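Local coordinates for protein particle-associated lyase (Acinetobacter bacteriophage AP22, PDB 4Y9V) that probably cleaves the capsular polysaccharide of Acinetobacter baumannii by a lyase reaction, as a trimeric phage tailspike that binds capsular saccharide, at residues V517-M522 / S620-I625; V455-G460 / R469-V474. All coordinates share one frame; numbering follows the deposited sequence.

Contact 1 (V517-M522 / S620-I625); sequences VKTRQM and SGIREI
Arg520 reaches the chain terminus side-on: in the modelled conformer of Ile625, one of two, NE and NH2 both donate to Ile625 O, 2.9 Å from NH2, with the oxygen in the guanidinium plane and both donors on the same face of the carboxylate. The fully extended arginine chain (chi2 178°, chi3 180°) carries the guanidinium there. Arg623 NH1 lies over one of its faces, planes 13° apart, but Arg623 has a second position, so this pairing holds for one conformer. On the face of the sheet carrying Gln521 and Ile622, Glu624 OE1 takes Thr519 N (2.8 Å) through its anti lone pair and Thr519 OG1 from above the carboxylate plane. Gln521 NE2 points straight at Thr519 OG1, 2.9 Å away, while Ile622 CD1 lies alongside its amide. Behind these groups Gln521 pairs with Ile622 in an antiparallel ladder, Gln521 N bonding Ile622 O; beyond it Glu624 N still bonds Thr519 O. Further out, Lys552 pairs with Glu624 OE2. In the second subunit, Val494 O takes Arg520 NH2, and Lys547 and Tyr548 hold Ile625 OXT. The C-terminal carboxylate, at least in this conformer, thus ties the chain end into the trimer and probably offsets the charge of Arg520.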
# COMPACT_ATOMS: atom_id res chain seq x y z
N VAL A 517 -20.00 -15.54 -23.00
CA VAL A 517 -18.77 -15.26 -22.27
C VAL A 517 -17.88 -14.34 -23.08
O VAL A 517 -17.70 -14.56 -24.28
CB VAL A 517 -18.03 -16.57 -21.97
CG1 VAL A 517 -16.69 -16.30 -21.30
CG2 VAL A 517 -18.90 -17.47 -21.10
N LYS A 518 -17.31 -13.32 -22.44
CA LYS A 518 -16.42 -12.39 -23.12
C LYS A 518 -15.05 -12.45 -22.47
O LYS A 518 -14.92 -12.48 -21.25
CB LYS A 518 -17.03 -11.00 -23.10
CG LYS A 518 -18.35 -10.96 -23.91
CD LYS A 518 -19.12 -9.67 -23.80
CE LYS A 518 -20.24 -9.69 -24.81
NZ LYS A 518 -21.22 -10.82 -24.62
N THR A 519 -14.02 -12.41 -23.31
CA THR A 519 -12.65 -12.52 -22.83
C THR A 519 -11.76 -11.48 -23.44
O THR A 519 -11.99 -10.96 -24.52
CB THR A 519 -12.07 -13.93 -23.08
OG1 THR A 519 -11.76 -14.11 -24.44
CG2 THR A 519 -12.97 -15.02 -22.53
N ARG A 520 -10.65 -11.20 -22.72
CA ARG A 520 -9.47 -10.57 -23.29
C ARG A 520 -8.33 -11.52 -23.03
O ARG A 520 -8.13 -11.96 -21.90
CB ARG A 520 -9.17 -9.21 -22.69
CG ARG A 520 -10.17 -8.13 -22.91
CD ARG A 520 -9.81 -6.84 -22.23
NE ARG A 520 -10.80 -5.82 -22.48
CZ ARG A 520 -10.82 -4.60 -21.94
NH1 ARG A 520 -9.88 -4.26 -21.15
NH2 ARG A 520 -11.82 -3.78 -22.19
N GLN A 521 -7.61 -11.90 -24.09
CA GLN A 521 -6.52 -12.84 -23.99
C GLN A 521 -5.29 -12.22 -24.64
O GLN A 521 -5.35 -11.70 -25.76
CB GLN A 521 -6.89 -14.19 -24.64
CG GLN A 521 -8.15 -14.77 -24.01
CD GLN A 521 -8.55 -16.14 -24.53
OE1 GLN A 521 -7.72 -17.05 -24.63
NE2 GLN A 521 -9.82 -16.29 -24.82
N MET A 522 -4.18 -12.28 -23.90
CA MET A 522 -2.94 -11.56 -24.18
C MET A 522 -2.52 -11.69 -25.64
O MET A 522 -2.46 -12.78 -26.20
CB MET A 522 -1.82 -12.09 -23.27
CG MET A 522 -0.55 -11.27 -23.38
SD MET A 522 0.66 -11.63 -22.09
CE MET A 522 1.14 -13.30 -22.54
N SER A 620 -1.50 -12.06 -32.83
CA SER A 620 -2.70 -12.75 -32.40
C SER A 620 -3.25 -12.08 -31.14
O SER A 620 -2.50 -11.51 -30.34
CB SER A 620 -2.39 -14.20 -32.09
OG SER A 620 -1.43 -14.37 -31.06
N GLY A 621 -4.55 -12.24 -30.91
CA GLY A 621 -5.15 -11.74 -29.68
C GLY A 621 -6.64 -12.01 -29.68
O GLY A 621 -7.21 -12.36 -30.71
N ILE A 622 -7.27 -11.79 -28.51
CA ILE A 622 -8.73 -11.83 -28.39
C ILE A 622 -9.13 -10.65 -27.49
O ILE A 622 -8.56 -10.50 -26.40
CB ILE A 622 -9.26 -13.16 -27.84
CG1 ILE A 622 -8.90 -14.29 -28.79
CG2 ILE A 622 -10.75 -13.06 -27.57
CD1 ILE A 622 -9.23 -15.69 -28.28
N ARG A 623 -10.07 -9.83 -27.93
CA ARG A 623 -10.59 -8.67 -27.21
C ARG A 623 -12.10 -8.57 -27.37
O ARG A 623 -12.60 -7.97 -28.32
CB ARG A 623 -9.97 -7.35 -27.71
CG ARG A 623 -8.47 -7.30 -27.62
CD ARG A 623 -7.90 -7.23 -26.23
NE ARG A 623 -8.20 -5.96 -25.56
CZ ARG A 623 -7.56 -5.46 -24.52
NH1 ARG A 623 -7.91 -4.29 -24.01
NH2 ARG A 623 -6.55 -6.10 -24.00
N GLU A 624 -12.87 -9.17 -26.48
CA GLU A 624 -14.34 -9.28 -26.65
C GLU A 624 -15.14 -8.42 -25.69
O GLU A 624 -16.41 -8.48 -25.71
CB GLU A 624 -14.79 -10.72 -26.45
CG GLU A 624 -14.19 -11.68 -27.44
CD GLU A 624 -14.34 -13.15 -27.10
OE1 GLU A 624 -14.26 -13.54 -25.91
OE2 GLU A 624 -14.42 -13.94 -28.06
N ILE A 625 -14.55 -7.68 -24.80
CA ILE A 625 -15.35 -6.86 -23.85
C ILE A 625 -14.60 -5.56 -23.64
O ILE A 625 -13.39 -5.50 -23.91
CB ILE A 625 -15.55 -7.60 -22.55
CG1 ILE A 625 -16.56 -6.91 -21.64
CG2 ILE A 625 -14.27 -7.87 -21.86
CD1 ILE A 625 -16.95 -7.73 -20.43
OXT ILE A 625 -15.27 -4.59 -23.17
O HOH W 1 -15.01 -16.13 -25.33
O HOH W 2 -7.30 -4.83 -20.91
O HOH W 3 -6.73 -5.05 -21.36

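Contact 2 (V455-G460 / R469-V474); sequences VHITGG and RHWAWV
Side-chain packing joins Val455 and Ile457 to Trp471, Ala472 and Val474, without a hydrogen bond between the segments. Among the aliphatic pairs, Val455 divides its branches: CG1 meets Ala472 CB at 4.0 Å, whereas CG2 meets Val474 CG2 at 3.9 Å, the two valine side chains passing one another and running opposite ways. Ala472 CB also touches Ile457 CD1, at 4.1 Å. The aliphatic-aromatic contact belongs to the other branch of Ile457, whose CG2 approaches Trp471 CE3 obliquely at 3.9 Å. A separate, aliphatic-to-carbonyl contact is the closest: with CG1 set beside the backbone N (chi1 -53°), the longer arm is carried to the corner of the chain at Trp471, where Ile457 CD1 lies 3.4 Å from Trp471 O. The axes of 455-458 and 472-474 run antiparallel at 176° but 8.6 Å apart, a spacing bridged by side chains across the interior of the pectin lyase-like beta-helix. Strand 470-476 belongs to a separate parallel sheet. Val437 and Val494 also pack against Ile457. Cohesion between these two faces of the coil thus rests on the fit of buried hydrocarbon groups, while strand 453-458 makes its backbone bonds to 417-422 and 486-496.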
# COMPACT_ATOMS: atom_id res chain seq x y z
N VAL A 455 -12.92 -13.61 -13.91
CA VAL A 455 -11.52 -13.73 -13.51
C VAL A 455 -10.73 -12.70 -14.30
O VAL A 455 -10.93 -12.55 -15.50
CB VAL A 455 -10.96 -15.16 -13.77
CG1 VAL A 455 -9.48 -15.23 -13.46
CG2 VAL A 455 -11.75 -16.20 -12.98
N HIS A 456 -9.84 -11.98 -13.61
CA HIS A 456 -9.07 -10.88 -14.21
C HIS A 456 -7.65 -11.04 -13.74
O HIS A 456 -7.36 -10.83 -12.54
CB HIS A 456 -9.71 -9.55 -13.78
CG HIS A 456 -9.19 -8.32 -14.47
ND1 HIS A 456 -9.87 -7.14 -14.32
CD2 HIS A 456 -8.18 -8.12 -15.33
CE1 HIS A 456 -9.23 -6.24 -15.05
NE2 HIS A 456 -8.19 -6.79 -15.68
N ILE A 457 -6.74 -11.44 -14.63
CA ILE A 457 -5.34 -11.68 -14.34
C ILE A 457 -4.52 -10.74 -15.23
O ILE A 457 -4.65 -10.76 -16.43
CB ILE A 457 -4.92 -13.15 -14.57
CG1 ILE A 457 -5.81 -14.13 -13.85
CG2 ILE A 457 -3.47 -13.31 -14.21
CD1 ILE A 457 -5.49 -15.59 -14.08
N THR A 458 -3.74 -9.87 -14.57
CA THR A 458 -3.17 -8.74 -15.27
C THR A 458 -1.95 -8.22 -14.50
O THR A 458 -1.49 -8.84 -13.53
CB THR A 458 -4.28 -7.67 -15.45
OG1 THR A 458 -3.83 -6.69 -16.39
CG2 THR A 458 -4.70 -7.01 -14.16
N GLY A 459 -1.44 -7.06 -14.91
CA GLY A 459 -0.44 -6.38 -14.11
C GLY A 459 0.95 -6.90 -14.20
O GLY A 459 1.79 -6.60 -13.35
N GLY A 460 1.24 -7.74 -15.22
CA GLY A 460 2.61 -8.20 -15.40
C GLY A 460 3.04 -9.22 -14.37
O GLY A 460 4.23 -9.34 -14.09
N ARG A 469 -0.39 -25.65 -16.97
CA ARG A 469 -1.49 -25.97 -17.86
C ARG A 469 -2.34 -24.76 -18.19
O ARG A 469 -2.70 -24.57 -19.36
CB ARG A 469 -2.37 -27.09 -17.28
CG ARG A 469 -3.41 -27.59 -18.23
CD ARG A 469 -4.45 -28.58 -17.60
NE ARG A 469 -5.61 -27.81 -16.94
CZ ARG A 469 -6.74 -28.47 -16.78
NH1 ARG A 469 -7.28 -29.73 -16.97
NH2 ARG A 469 -7.67 -27.63 -16.22
N HIS A 470 -2.71 -23.95 -17.20
CA HIS A 470 -3.59 -22.82 -17.46
C HIS A 470 -3.36 -21.69 -16.47
O HIS A 470 -3.05 -21.91 -15.30
CB HIS A 470 -5.07 -23.21 -17.47
CG HIS A 470 -5.66 -23.61 -16.15
ND1 HIS A 470 -5.77 -24.92 -15.77
CD2 HIS A 470 -6.15 -22.83 -15.16
CE1 HIS A 470 -6.33 -24.89 -14.55
NE2 HIS A 470 -6.57 -23.67 -14.15
N TRP A 471 -3.64 -20.47 -16.96
CA TRP A 471 -3.77 -19.30 -16.10
C TRP A 471 -5.15 -19.22 -15.47
O TRP A 471 -5.25 -19.01 -14.25
CB TRP A 471 -3.41 -18.02 -16.87
CG TRP A 471 -1.92 -17.83 -17.01
CD1 TRP A 471 -1.12 -18.26 -18.03
CD2 TRP A 471 -1.08 -17.19 -16.07
NE1 TRP A 471 0.19 -17.90 -17.77
CE2 TRP A 471 0.25 -17.23 -16.57
CE3 TRP A 471 -1.31 -16.53 -14.85
CZ2 TRP A 471 1.32 -16.68 -15.89
CZ3 TRP A 471 -0.23 -15.96 -14.18
CH2 TRP A 471 1.07 -16.04 -14.70
N ALA A 472 -6.23 -19.35 -16.24
CA ALA A 472 -7.59 -19.26 -15.71
C ALA A 472 -8.47 -20.39 -16.22
O ALA A 472 -8.45 -20.71 -17.41
CB ALA A 472 -8.23 -17.93 -16.13
N TRP A 473 -9.29 -20.94 -15.32
CA TRP A 473 -10.30 -21.93 -15.69
C TRP A 473 -11.46 -21.82 -14.71
O TRP A 473 -11.24 -21.67 -13.51
CB TRP A 473 -9.73 -23.33 -15.67
CG TRP A 473 -10.65 -24.38 -16.22
CD1 TRP A 473 -11.45 -24.30 -17.33
CD2 TRP A 473 -10.82 -25.71 -15.71
NE1 TRP A 473 -12.11 -25.48 -17.53
CE2 TRP A 473 -11.75 -26.37 -16.55
CE3 TRP A 473 -10.29 -26.41 -14.61
CZ2 TRP A 473 -12.14 -27.70 -16.33
CZ3 TRP A 473 -10.67 -27.71 -14.39
CH2 TRP A 473 -11.61 -28.34 -15.24
N VAL A 474 -12.69 -21.90 -15.23
CA VAL A 474 -13.93 -21.90 -14.45
C VAL A 474 -14.81 -22.99 -15.05
O VAL A 474 -15.05 -22.96 -16.25
CB VAL A 474 -14.63 -20.53 -14.52
CG1 VAL A 474 -15.95 -20.58 -13.75
CG2 VAL A 474 -13.74 -19.41 -14.02

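How the contacts relate
Along the chain the two contacts come in series, contact 2 closing before contact 1 opens, and their centres lie 12 Å apart, with nearest atoms about 6 Å apart and not touching. Strand 486-496 links them: it pairs in parallel with 453-458 of contact 2 on one side and with 518-531 of contact 1 on the other. Contact 2 lies inside one of the last coils of the parallel beta-helix, whereas contact 1 lies where that stacking gives way to antiparallel pairing with 613-623. Together they show a solenoid passing from hydrocarbon core to a polar contact that includes the chain terminus and touches a neighbouring subunit. The bound saccharide lies well toward the N-terminal part of the chain.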